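Local coordinates for flagellar protein FlgA (Thermotoga maritima, PDB 3FRN) that probably acts as a periplasmic chaperone in assembly of the flagellar basal-body P-ring, as its family does, at residues Ala13-Leu18 with Leu37-Glu42; Tyr43-Asp48 with Val65-Glu70; Ala94-Thr99 with Val133-Leu138; Gln110-Thr115 with Phe122-Arg127. One frame throughout, in Å; residues are numbered along the deposited sequence.

All four contacts lie in the N-terminal half of the chain and form a connected series. Contact 1 and contact 2 belong to the N-terminal domain, their centres about 10 Å apart, and are joined by a hydrogen bond of 2.8 Å from L38 N to Y43 OH. Contact 2 meets contact 3, in the HotDog-like domain, through L44 N and V96 O at 2.9 Å, probably a hydrogen bond between the two domains. Contact 4 is nested within the loop closed by contact 3 and shares its sheet. Contacts 2 and 4 do not touch: their nearest atoms are about 8 Å apart.

Contact 1. Residues Ala13-Leu18 with Leu37-Glu42; sequences ASPGVL and LLPGLE
G16 and L37 form one antiparallel hydrogen-bonded pair, with G16 N to L37 O at 3.0 Å and L37 N to G16 O at 2.9 Å. The two bonds differ in geometry: G16 N lies in the plane of the L37 carbonyl and uses a lone pair of its oxygen, whereas L37 N stands above the plane of the G16 carbonyl, 36° out of it. At the backbone angles of G16 a side chain would be jammed against the carbonyl oxygen of P15, which explains the glycine. L37 carries most of the side-chain contact. Both of its methyls meet L18 CB, CD1 at 3.6 Å, and CD2 alone of the two also reaches A13 CB, at 3.7 Å. Beyond the pair, P15 CG comes to 3.8 Å from P39 CB, the two prolines crossing at about a right angle, and P15 CA approaches L37 O at 3.2 Å in a CA-H...O contact. P39 opens the corner of a type II turn from L38 to L41, with G40 at positive phi. F107 covers both prolines, and V69 of strand 65-69 packs against P15 and L37. The chemistry is thus that of a short two-stranded ribbon, strands 16-18 and 35-37 of the FlgA N-terminal domain: two backbone bonds fix the pairing, and apolar contacts alone join the side chains.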
loop_
_atom_site.group_PDB
_atom_site.type_symbol
_atom_site.label_atom_id
_atom_site.label_comp_id
_atom_site.label_asym_id
_atom_site.label_seq_id
_atom_site.Cartn_x
_atom_site.Cartn_y
_atom_site.Cartn_z
ATOM N N ALA A 13 1.870 21.378 -17.065
ATOM C CA ALA A 13 0.823 22.347 -17.330
ATOM C C ALA A 13 0.816 23.509 -16.346
ATOM O O ALA A 13 1.587 23.545 -15.386
ATOM C CB ALA A 13 -0.550 21.650 -17.350
ATOM N N SER A 14 -0.072 24.459 -16.610
ATOM C CA SER A 14 -0.284 25.595 -15.725
ATOM C C SER A 14 -1.753 25.592 -15.307
ATOM O O SER A 14 -2.575 24.915 -15.939
ATOM C CB SER A 14 0.099 26.895 -16.437
ATOM O OG SER A 14 -0.489 26.963 -17.723
ATOM N N PRO A 15 -2.103 26.314 -14.217
ATOM C CA PRO A 15 -3.524 26.175 -13.860
ATOM C C PRO A 15 -4.491 26.665 -14.936
ATOM O O PRO A 15 -4.201 27.627 -15.637
ATOM C CB PRO A 15 -3.656 27.032 -12.597
ATOM C CG PRO A 15 -2.271 27.108 -12.040
ATOM C CD PRO A 15 -1.395 27.184 -13.259
ATOM N N GLY A 16 -5.635 26.002 -15.065
ATOM C CA GLY A 16 -6.599 26.383 -16.086
ATOM C C GLY A 16 -7.537 25.261 -16.448
ATOM O O GLY A 16 -8.003 24.530 -15.583
ATOM N N VAL A 17 -7.833 25.131 -17.733
ATOM C CA VAL A 17 -8.689 24.050 -18.192
ATOM C C VAL A 17 -7.873 23.199 -19.151
ATOM O O VAL A 17 -7.242 23.729 -20.053
ATOM C CB VAL A 17 -9.974 24.581 -18.885
ATOM C CG1 VAL A 17 -10.695 23.469 -19.609
ATOM C CG2 VAL A 17 -10.903 25.243 -17.879
ATOM N N LEU A 18 -7.870 21.887 -18.932
ATOM C CA LEU A 18 -7.171 20.954 -19.814
ATOM C C LEU A 18 -8.076 20.497 -20.946
ATOM O O LEU A 18 -9.231 20.144 -20.718
ATOM C CB LEU A 18 -6.686 19.735 -19.030
ATOM C CG LEU A 18 -6.079 18.543 -19.777
ATOM C CD1 LEU A 18 -4.612 18.772 -20.070
ATOM C CD2 LEU A 18 -6.257 17.300 -18.941
ATOM N N LEU A 37 -7.442 22.202 -13.916
ATOM C CA LEU A 37 -6.061 22.063 -13.486
ATOM C C LEU A 37 -5.711 23.057 -12.369
ATOM O O LEU A 37 -5.750 24.265 -12.581
ATOM C CB LEU A 37 -5.154 22.280 -14.696
ATOM C CG LEU A 37 -4.606 21.132 -15.549
ATOM C CD1 LEU A 37 -5.511 19.939 -15.658
ATOM C CD2 LEU A 37 -4.254 21.675 -16.923
ATOM N N LEU A 38 -5.392 22.555 -11.173
ATOM C CA LEU A 38 -5.127 23.434 -10.018
ATOM C C LEU A 38 -3.663 23.399 -9.627
ATOM O O LEU A 38 -2.996 22.371 -9.791
ATOM C CB LEU A 38 -6.037 23.057 -8.825
ATOM C CG LEU A 38 -7.549 23.225 -8.968
ATOM C CD1 LEU A 38 -8.266 22.602 -7.786
ATOM C CD2 LEU A 38 -7.968 24.706 -9.087
ATOM N N PRO A 39 -3.132 24.528 -9.120
ATOM C CA PRO A 39 -1.693 24.587 -9.026
ATOM C C PRO A 39 -1.135 23.557 -8.038
ATOM O O PRO A 39 -1.719 23.334 -6.975
ATOM C CB PRO A 39 -1.434 26.013 -8.510
ATOM C CG PRO A 39 -2.705 26.369 -7.787
ATOM C CD PRO A 39 -3.773 25.746 -8.599
ATOM N N GLY A 40 -0.014 22.947 -8.408
ATOM C CA GLY A 40 0.738 22.074 -7.506
ATOM C C GLY A 40 0.219 20.657 -7.350
ATOM O O GLY A 40 0.764 19.891 -6.558
ATOM N N LEU A 41 -0.834 20.308 -8.092
ATOM C CA LEU A 41 -1.437 18.976 -8.032
ATOM C C LEU A 41 -1.081 18.127 -9.254
ATOM O O LEU A 41 -0.839 18.657 -10.343
ATOM C CB LEU A 41 -2.960 19.067 -7.916
ATOM C CG LEU A 41 -3.571 19.754 -6.694
ATOM C CD1 LEU A 41 -5.088 19.791 -6.789
ATOM C CD2 LEU A 41 -3.160 19.068 -5.414
ATOM N N GLU A 42 -1.074 16.807 -9.061
ATOM C CA GLU A 42 -0.741 15.861 -10.120
ATOM C C GLU A 42 -2.005 15.234 -10.665
ATOM O O GLU A 42 -2.877 14.847 -9.900
ATOM C CB GLU A 42 0.145 14.756 -9.570
ATOM C CG GLU A 42 1.054 14.119 -10.604
ATOM C CD GLU A 42 2.398 14.812 -10.731
ATOM O OE1 GLU A 42 2.636 15.805 -10.007
ATOM O OE2 GLU A 42 3.224 14.354 -11.552
#

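Contact 2. Residues Tyr43-Asp48 with Val65-Glu70; sequences YLVTRD and VRITVE
Y43 pairs with I67 and V45 with V65 in a buried antiparallel contact between strands 42-45 and 65-69 of the N-terminal domain. Four backbone bonds define the register, from Y43 N to I67 O at 2.7 Å to V65 N to V45 O at 3.0 Å, and the short strand axes run at 152°. Y43, V45, V65 and I67 share one face. There I67 CD1 reaches V45 CG2 at 3.5 Å, and the CB atoms of Y43 and I67 lie 3.8 Å apart. Strand 65-69 is the middle of a three-stranded mixed sheet, with 10-13 parallel to it on the other edge; L18 packs on V45 and I67, M35 on Y43 and V45. With its CG anti to the carbonyl carbon (chi1 -72°), Y43 sends its ring along strand 65-69 toward V69, whose CG2 meets CE1 at 3.7 Å. The ring's hydroxyl is held beyond the strands by I36 O and L38 N. On the reverse face L44 CD1 meets R66 CB at 4.2 Å, a loose contact. R66 extends from there to a salt bridge between its NE and E42 OE2, an oxygen that also accepts a hydrogen bond from T68 OG1.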
loop_
_atom_site.group_PDB
_atom_site.type_symbol
_atom_site.label_atom_id
_atom_site.label_comp_id
_atom_site.label_asym_id
_atom_site.label_seq_id
_atom_site.Cartn_x
_atom_site.Cartn_y
_atom_site.Cartn_z
ATOM N N TYR A 43 -2.094 15.114 -11.982
ATOM C CA TYR A 43 -3.288 14.584 -12.626
ATOM C C TYR A 43 -2.964 13.304 -13.377
ATOM O O TYR A 43 -1.868 13.134 -13.894
ATOM C CB TYR A 43 -3.886 15.616 -13.600
ATOM C CG TYR A 43 -4.548 16.782 -12.906
ATOM C CD1 TYR A 43 -3.795 17.721 -12.203
ATOM C CD2 TYR A 43 -5.911 16.943 -12.953
ATOM C CE1 TYR A 43 -4.397 18.769 -11.545
ATOM C CE2 TYR A 43 -6.534 18.000 -12.296
ATOM C CZ TYR A 43 -5.759 18.902 -11.591
ATOM O OH TYR A 43 -6.350 19.951 -10.950
ATOM N N LEU A 44 -3.937 12.409 -13.457
ATOM C CA LEU A 44 -3.762 11.202 -14.236
ATOM C C LEU A 44 -4.969 11.077 -15.134
ATOM O O LEU A 44 -6.064 10.834 -14.646
ATOM C CB LEU A 44 -3.682 10.004 -13.302
ATOM C CG LEU A 44 -2.779 8.824 -13.627
ATOM C CD1 LEU A 44 -1.307 9.213 -13.592
ATOM C CD2 LEU A 44 -3.065 7.728 -12.630
ATOM N N VAL A 45 -4.786 11.290 -16.435
ATOM C CA VAL A 45 -5.882 11.131 -17.381
ATOM C C VAL A 45 -5.997 9.661 -17.749
ATOM O O VAL A 45 -5.087 9.092 -18.356
ATOM C CB VAL A 45 -5.690 11.951 -18.666
ATOM C CG1 VAL A 45 -6.844 11.690 -19.633
ATOM C CG2 VAL A 45 -5.601 13.423 -18.358
ATOM N N THR A 46 -7.120 9.056 -17.382
ATOM C CA THR A 46 -7.338 7.631 -17.598
ATOM C C THR A 46 -8.154 7.350 -18.856
ATOM O O THR A 46 -8.787 8.252 -19.410
ATOM C CB THR A 46 -8.079 7.017 -16.409
ATOM O OG1 THR A 46 -9.314 7.719 -16.212
ATOM C CG2 THR A 46 -7.239 7.121 -15.150
ATOM N N ARG A 47 -8.145 6.086 -19.284
ATOM C CA ARG A 47 -8.926 5.624 -20.427
ATOM C C ARG A 47 -10.413 5.663 -20.123
ATOM O O ARG A 47 -11.230 5.874 -21.024
ATOM C CB ARG A 47 -8.539 4.193 -20.805
ATOM C CG ARG A 47 -7.093 4.016 -21.190
ATOM C CD ARG A 47 -6.731 4.940 -22.325
ATOM N NE ARG A 47 -5.332 4.802 -22.699
ATOM C CZ ARG A 47 -4.898 4.123 -23.751
ATOM N NH1 ARG A 47 -3.599 4.063 -24.003
ATOM N NH2 ARG A 47 -5.758 3.502 -24.546
ATOM N N ASP A 48 -10.753 5.437 -18.856
ATOM C CA ASP A 48 -12.140 5.492 -18.395
ATOM C C ASP A 48 -12.684 6.923 -18.449
ATOM O O ASP A 48 -13.868 7.129 -18.702
ATOM C CB ASP A 48 -12.259 4.923 -16.981
ATOM C CG ASP A 48 -13.652 4.382 -16.674
ATOM O OD1 ASP A 48 -14.027 4.397 -15.480
ATOM O OD2 ASP A 48 -14.364 3.935 -17.610
ATOM N N VAL A 65 -2.158 9.468 -18.944
ATOM C CA VAL A 65 -1.311 10.642 -19.146
ATOM C C VAL A 65 -1.094 11.298 -17.791
ATOM O O VAL A 65 -2.058 11.572 -17.081
ATOM C CB VAL A 65 -1.962 11.663 -20.111
ATOM C CG1 VAL A 65 -1.028 12.834 -20.369
ATOM C CG2 VAL A 65 -2.343 10.985 -21.430
ATOM N N ARG A 66 0.166 11.548 -17.440
ATOM C CA ARG A 66 0.510 12.164 -16.159
ATOM C C ARG A 66 0.824 13.661 -16.290
ATOM O O ARG A 66 1.789 14.049 -16.940
ATOM C CB ARG A 66 1.668 11.407 -15.491
ATOM C CG ARG A 66 2.205 12.063 -14.224
ATOM C CD ARG A 66 2.994 11.071 -13.392
ATOM N NE ARG A 66 3.345 11.597 -12.072
ATOM C CZ ARG A 66 3.938 10.884 -11.115
ATOM N NH1 ARG A 66 4.246 9.604 -11.319
ATOM N NH2 ARG A 66 4.216 11.450 -9.948
ATOM N N ILE A 67 -0.005 14.485 -15.653
ATOM C CA ILE A 67 0.069 15.940 -15.760
ATOM C C ILE A 67 0.487 16.588 -14.440
ATOM O O ILE A 67 -0.155 16.392 -13.406
ATOM C CB ILE A 67 -1.295 16.534 -16.163
ATOM C CG1 ILE A 67 -1.920 15.732 -17.300
ATOM C CG2 ILE A 67 -1.182 18.029 -16.522
ATOM C CD1 ILE A 67 -3.373 16.014 -17.437
ATOM N N THR A 68 1.556 17.367 -14.496
ATOM C CA THR A 68 2.024 18.146 -13.360
ATOM C C THR A 68 1.603 19.591 -13.598
ATOM O O THR A 68 1.908 20.149 -14.642
ATOM C CB THR A 68 3.551 18.068 -13.263
ATOM O OG1 THR A 68 3.955 16.693 -13.299
ATOM C CG2 THR A 68 4.075 18.735 -11.988
ATOM N N VAL A 69 0.861 20.182 -12.662
ATOM C CA VAL A 69 0.537 21.596 -12.764
ATOM C C VAL A 69 1.479 22.456 -11.916
ATOM O O VAL A 69 1.569 22.284 -10.699
ATOM C CB VAL A 69 -0.907 21.871 -12.338
ATOM C CG1 VAL A 69 -1.275 23.307 -12.642
ATOM C CG2 VAL A 69 -1.843 20.926 -13.061
ATOM N N GLU A 70 2.176 23.378 -12.571
ATOM C CA GLU A 70 2.975 24.392 -11.890
ATOM C C GLU A 70 2.201 25.204 -10.837
ATOM O O GLU A 70 0.967 25.321 -10.879
ATOM C CB GLU A 70 3.587 25.339 -12.925
ATOM C CG GLU A 70 4.451 24.626 -13.950
ATOM C CD GLU A 70 5.130 25.575 -14.923
ATOM O OE1 GLU A 70 4.429 26.160 -15.779
ATOM O OE2 GLU A 70 6.372 25.719 -14.839
#

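Contact 3. Residues Ala94-Thr99 with Val133-Leu138; sequences AFVVKT and VTLNML
M137 packs across to strand 93-101 through CB, CG and CE, with SD only linking the last two. Its CB lies 3.8 Å from F95 O; CG, anti to the carbonyl carbon (chi1 -65°), meets V96 CB at 3.9 Å; and the chain then bends at chi3, 78°, which brings CE between A94 CB at 3.7 Å and V96 CG1 at 3.9 Å. V79 and I83 of helix 74-87 and V124 of strand 121-127 also pack on M137. An alanine here would lose the CG and CE contacts and is likely to open a gap between A94, V96 and that helix. The strands are antiparallel, with backbone bonds on both sides of an irregularity: F95 and L138 exchange two, while V97 N and K98 O both address N136. This is a classic beta bulge in the HotDog-like sheet, where V97 and K98 stand opposite one residue and the register shifts by one. V97 N points to N136 O almost head-on, with a C=O...N angle of 172°, and N136 N reaches K98 O at 2.8 Å. V97 CG2, placed between its own backbone N and carbonyl carbon, sits 3.4 Å from N136 O. On the K98 face the bent lysine folds back over N136, its NZ 3.6 Å from OD1. Past the bulge, T99 CG2 touches L135 CD2 at 3.8 Å, and T99 OG1 is bonded instead to I36 N.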
loop_
_atom_site.group_PDB
_atom_site.type_symbol
_atom_site.label_atom_id
_atom_site.label_comp_id
_atom_site.label_asym_id
_atom_site.label_seq_id
_atom_site.Cartn_x
_atom_site.Cartn_y
_atom_site.Cartn_z
ATOM N N ALA A 94 -0.993 11.042 -4.344
ATOM C CA ALA A 94 -2.369 11.186 -4.838
ATOM C C ALA A 94 -2.412 11.835 -6.229
ATOM O O ALA A 94 -1.639 12.747 -6.537
ATOM C CB ALA A 94 -3.243 11.955 -3.841
ATOM N N PHE A 95 -3.310 11.330 -7.065
ATOM C CA PHE A 95 -3.453 11.753 -8.446
ATOM C C PHE A 95 -4.914 12.084 -8.656
ATOM O O PHE A 95 -5.782 11.265 -8.336
ATOM C CB PHE A 95 -3.080 10.606 -9.408
ATOM C CG PHE A 95 -1.633 10.242 -9.382
ATOM C CD1 PHE A 95 -0.709 10.973 -10.114
ATOM C CD2 PHE A 95 -1.187 9.168 -8.620
ATOM C CE1 PHE A 95 0.641 10.643 -10.081
ATOM C CE2 PHE A 95 0.158 8.839 -8.578
ATOM C CZ PHE A 95 1.076 9.580 -9.310
ATOM N N VAL A 96 -5.207 13.261 -9.197
ATOM C CA VAL A 96 -6.601 13.529 -9.520
ATOM C C VAL A 96 -6.982 12.844 -10.837
ATOM O O VAL A 96 -6.242 12.931 -11.829
ATOM C CB VAL A 96 -6.999 15.044 -9.381
ATOM C CG1 VAL A 96 -5.777 15.978 -9.100
ATOM C CG2 VAL A 96 -7.812 15.509 -10.541
ATOM N N VAL A 97 -8.108 12.128 -10.831
ATOM C CA VAL A 97 -8.507 11.322 -11.990
ATOM C C VAL A 97 -9.839 11.775 -12.590
ATOM O O VAL A 97 -10.225 11.331 -13.672
ATOM C CB VAL A 97 -8.573 9.791 -11.673
ATOM C CG1 VAL A 97 -7.166 9.167 -11.572
ATOM C CG2 VAL A 97 -9.422 9.509 -10.435
ATOM N N LYS A 98 -10.535 12.647 -11.868
ATOM C CA LYS A 98 -11.758 13.274 -12.330
ATOM C C LYS A 98 -11.847 14.606 -11.586
ATOM O O LYS A 98 -11.484 14.681 -10.419
ATOM C CB LYS A 98 -12.959 12.385 -11.987
ATOM C CG LYS A 98 -13.885 12.049 -13.161
ATOM C CD LYS A 98 -15.086 11.189 -12.744
ATOM C CE LYS A 98 -14.741 9.707 -12.505
ATOM N NZ LYS A 98 -14.187 9.403 -11.142
ATOM N N THR A 99 -12.287 15.664 -12.263
ATOM C CA THR A 99 -12.700 16.894 -11.575
ATOM C C THR A 99 -14.119 17.306 -11.960
ATOM O O THR A 99 -14.549 17.058 -13.077
ATOM C CB THR A 99 -11.784 18.069 -11.902
ATOM O OG1 THR A 99 -11.911 18.395 -13.286
ATOM C CG2 THR A 99 -10.346 17.717 -11.607
ATOM N N VAL A 133 -14.724 23.336 -6.602
ATOM C CA VAL A 133 -14.098 22.224 -7.335
ATOM C C VAL A 133 -14.122 20.913 -6.527
ATOM O O VAL A 133 -13.701 20.887 -5.374
ATOM C CB VAL A 133 -12.636 22.546 -7.744
ATOM C CG1 VAL A 133 -12.063 21.463 -8.651
ATOM C CG2 VAL A 133 -12.550 23.891 -8.431
ATOM N N THR A 134 -14.634 19.837 -7.128
ATOM C CA THR A 134 -14.455 18.477 -6.589
ATOM C C THR A 134 -13.355 17.724 -7.381
ATOM O O THR A 134 -13.407 17.627 -8.616
ATOM C CB THR A 134 -15.779 17.687 -6.564
ATOM O OG1 THR A 134 -16.847 18.562 -6.178
ATOM C CG2 THR A 134 -15.727 16.489 -5.570
ATOM N N LEU A 135 -12.337 17.240 -6.674
ATOM C CA LEU A 135 -11.303 16.414 -7.293
ATOM C C LEU A 135 -11.475 15.008 -6.767
ATOM O O LEU A 135 -11.466 14.800 -5.548
ATOM C CB LEU A 135 -9.900 16.865 -6.902
ATOM C CG LEU A 135 -9.505 18.332 -6.783
ATOM C CD1 LEU A 135 -8.249 18.402 -5.942
ATOM C CD2 LEU A 135 -9.253 18.919 -8.146
ATOM N N ASN A 136 -11.636 14.049 -7.677
ATOM C CA ASN A 136 -11.604 12.643 -7.299
ATOM C C ASN A 136 -10.154 12.202 -7.398
ATOM O O ASN A 136 -9.524 12.304 -8.460
ATOM C CB ASN A 136 -12.545 11.796 -8.163
ATOM C CG ASN A 136 -14.014 12.040 -7.837
ATOM O OD1 ASN A 136 -14.876 11.221 -8.157
ATOM N ND2 ASN A 136 -14.304 13.163 -7.194
ATOM N N MET A 137 -9.606 11.787 -6.261
ATOM C CA MET A 137 -8.180 11.522 -6.167
ATOM C C MET A 137 -7.890 10.049 -5.840
ATOM O O MET A 137 -8.425 9.493 -4.880
ATOM C CB MET A 137 -7.514 12.503 -5.176
ATOM C CG MET A 137 -7.571 14.001 -5.647
ATOM S SD MET A 137 -6.516 15.185 -4.771
ATOM C CE MET A 137 -4.923 14.854 -5.481
ATOM N N LEU A 138 -7.073 9.421 -6.683
ATOM C CA LEU A 138 -6.625 8.052 -6.471
ATOM C C LEU A 138 -5.357 8.068 -5.627
ATOM O O LEU A 138 -4.389 8.768 -5.943
ATOM C CB LEU A 138 -6.379 7.348 -7.809
ATOM C CG LEU A 138 -5.927 5.882 -7.868
ATOM C CD1 LEU A 138 -7.029 4.892 -7.507
ATOM C CD2 LEU A 138 -5.420 5.595 -9.262
#

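Contact 4. Residues Gln110-Thr115 with Phe122-Arg127; sequences QTIRVT and FSVFLR
A beta hairpin of the HotDog-like domain, strands 111-118 and 121-127, contains this contact, and the axes of the short strand segments run at 164°. R113 with F125 and T115 with S123 are regular hydrogen-bonded pairs; F125 N to R113 O and S123 N to T115 O each measure 2.7 Å. At the far end Q110 N adds a bond to R127 O. Between the R113-F125 and T115-S123 pairs V114 lies beside V124 on the face that also carries I112 and L126. Its CG2, anti to the carbonyl carbon, is 3.7 Å from V124 CG2, and its CG1, anti to the backbone N (chi1 171°), reaches the F122 ring at CD1, 3.8 Å away. I112 continues the row, its CG1 3.8 Å from L126 CD2, side by side and pointing the same way. A serine in place of V114 lacks both methyls, and F122 CD1 and V124 CG2 would probably lose their neighbour and a gap open between them. The other face carries T111, R113, T115, S123, F125 and R127, mostly polar and more open to solvent. There the R113 guanidinium lies obliquely to the F125 ring, their planes 56° apart, with R113 NE 4.2 Å from F125 CD2. A water donates to S123 O at 2.8 Å and is hydrogen-bonded to T115 OG1, bridging the two strands. Around the hairpin, helix 74-87 sets A78 and E82 against I112, E82 against V114 and A87 against F122. Strand 121-127 takes strand 132-148 on its other edge, with backbone bonds from F122, V124 and L126 to M137, L135 and V133.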
loop_
_atom_site.group_PDB
_atom_site.type_symbol
_atom_site.label_atom_id
_atom_site.label_comp_id
_atom_site.label_asym_id
_atom_site.label_seq_id
_atom_site.Cartn_x
_atom_site.Cartn_y
_atom_site.Cartn_z
ATOM N N GLN A 110 -11.502 28.120 0.746
ATOM C CA GLN A 110 -12.066 28.427 2.049
ATOM C C GLN A 110 -12.150 27.144 2.863
ATOM O O GLN A 110 -11.641 27.073 3.983
ATOM C CB GLN A 110 -13.465 29.011 1.907
ATOM C CG GLN A 110 -13.539 30.411 1.333
ATOM C CD GLN A 110 -14.953 30.946 1.387
ATOM O OE1 GLN A 110 -15.901 30.191 1.628
ATOM N NE2 GLN A 110 -15.108 32.250 1.172
ATOM N N THR A 111 -12.791 26.133 2.279
ATOM C CA THR A 111 -13.046 24.865 2.951
ATOM C C THR A 111 -12.477 23.712 2.131
ATOM O O THR A 111 -12.445 23.769 0.899
ATOM C CB THR A 111 -14.558 24.641 3.139
ATOM O OG1 THR A 111 -15.225 25.909 3.225
ATOM C CG2 THR A 111 -14.839 23.811 4.401
ATOM N N ILE A 112 -12.000 22.679 2.817
ATOM C CA ILE A 112 -11.523 21.469 2.152
ATOM C C ILE A 112 -12.166 20.254 2.813
ATOM O O ILE A 112 -11.815 19.902 3.942
ATOM C CB ILE A 112 -9.979 21.358 2.178
ATOM C CG1 ILE A 112 -9.346 22.579 1.501
ATOM C CG2 ILE A 112 -9.519 20.063 1.490
ATOM C CD1 ILE A 112 -7.861 22.716 1.709
ATOM N N ARG A 113 -13.120 19.635 2.120
ATOM C CA ARG A 113 -13.832 18.467 2.645
ATOM C C ARG A 113 -13.533 17.218 1.813
ATOM O O ARG A 113 -13.664 17.235 0.584
ATOM C CB ARG A 113 -15.341 18.736 2.696
ATOM C CG ARG A 113 -16.168 17.640 3.368
ATOM C CD ARG A 113 -17.673 17.913 3.256
ATOM N NE ARG A 113 -18.125 17.971 1.863
ATOM C CZ ARG A 113 -19.399 17.997 1.474
ATOM N NH1 ARG A 113 -20.383 17.968 2.368
ATOM N NH2 ARG A 113 -19.687 18.050 0.178
ATOM N N VAL A 114 -13.131 16.140 2.493
ATOM C CA VAL A 114 -12.744 14.893 1.824
ATOM C C VAL A 114 -13.649 13.728 2.232
ATOM O O VAL A 114 -13.841 13.473 3.435
ATOM C CB VAL A 114 -11.261 14.541 2.107
ATOM C CG1 VAL A 114 -10.920 13.147 1.608
ATOM C CG2 VAL A 114 -10.351 15.556 1.472
ATOM N N THR A 115 -14.204 13.026 1.227
ATOM C CA THR A 115 -15.073 11.870 1.509
ATOM C C THR A 115 -14.604 10.657 0.708
ATOM O O THR A 115 -14.134 10.796 -0.423
ATOM C CB THR A 115 -16.546 12.173 1.132
ATOM O OG1 THR A 115 -16.793 13.567 1.447
ATOM C CG2 THR A 115 -17.547 11.253 1.883
ATOM N N PHE A 122 -10.895 9.106 -3.175
ATOM C CA PHE A 122 -11.507 10.105 -2.315
ATOM C C PHE A 122 -11.970 11.312 -3.114
ATOM O O PHE A 122 -11.310 11.707 -4.080
ATOM C CB PHE A 122 -10.528 10.524 -1.206
ATOM C CG PHE A 122 -10.302 9.456 -0.172
ATOM C CD1 PHE A 122 -11.061 9.428 0.996
ATOM C CD2 PHE A 122 -9.341 8.468 -0.367
ATOM C CE1 PHE A 122 -10.866 8.431 1.953
ATOM C CE2 PHE A 122 -9.142 7.464 0.584
ATOM C CZ PHE A 122 -9.905 7.449 1.742
ATOM N N SER A 123 -13.123 11.867 -2.727
ATOM C CA SER A 123 -13.615 13.110 -3.314
ATOM C C SER A 123 -13.177 14.289 -2.470
ATOM O O SER A 123 -13.644 14.459 -1.347
ATOM C CB SER A 123 -15.140 13.107 -3.439
ATOM O OG SER A 123 -15.554 12.632 -4.711
ATOM N N VAL A 124 -12.286 15.106 -3.019
ATOM C CA VAL A 124 -11.815 16.291 -2.331
ATOM C C VAL A 124 -12.569 17.518 -2.824
ATOM O O VAL A 124 -12.345 18.015 -3.946
ATOM C CB VAL A 124 -10.298 16.512 -2.554
ATOM C CG1 VAL A 124 -9.838 17.727 -1.788
ATOM C CG2 VAL A 124 -9.501 15.276 -2.131
ATOM N N PHE A 125 -13.442 18.024 -1.970
ATOM C CA PHE A 125 -14.274 19.159 -2.309
ATOM C C PHE A 125 -13.638 20.461 -1.843
ATOM O O PHE A 125 -13.296 20.610 -0.661
ATOM C CB PHE A 125 -15.660 19.004 -1.684
ATOM C CG PHE A 125 -16.515 20.221 -1.827
ATOM C CD1 PHE A 125 -16.976 20.613 -3.080
ATOM C CD2 PHE A 125 -16.855 20.985 -0.711
ATOM C CE1 PHE A 125 -17.765 21.740 -3.225
ATOM C CE2 PHE A 125 -17.644 22.113 -0.847
ATOM C CZ PHE A 125 -18.102 22.491 -2.105
ATOM N N LEU A 126 -13.505 21.410 -2.767
ATOM C CA LEU A 126 -12.903 22.705 -2.457
ATOM C C LEU A 126 -13.894 23.830 -2.675
ATOM O O LEU A 126 -14.432 23.980 -3.772
ATOM C CB LEU A 126 -11.659 22.941 -3.332
ATOM C CG LEU A 126 -10.631 21.819 -3.431
ATOM C CD1 LEU A 126 -9.506 22.209 -4.433
ATOM C CD2 LEU A 126 -10.053 21.520 -2.064
ATOM N N ARG A 127 -14.145 24.609 -1.635
ATOM C CA ARG A 127 -14.913 25.822 -1.750
ATOM C C ARG A 127 -14.024 27.008 -1.942
ATOM O O ARG A 127 -13.105 27.253 -1.188
ATOM C CB ARG A 127 -15.783 26.061 -0.524
ATOM C CG ARG A 127 -17.194 26.555 -0.822
ATOM C CD ARG A 127 -17.262 27.944 -1.468
ATOM N NE ARG A 127 -18.517 28.645 -1.182
ATOM C CZ ARG A 127 -19.186 29.428 -2.024
ATOM N NH1 ARG A 127 -18.748 29.656 -3.237
ATOM N NH2 ARG A 127 -20.316 29.997 -1.639
HETATM O O HOH W 1 -15.966 15.305 -0.092
#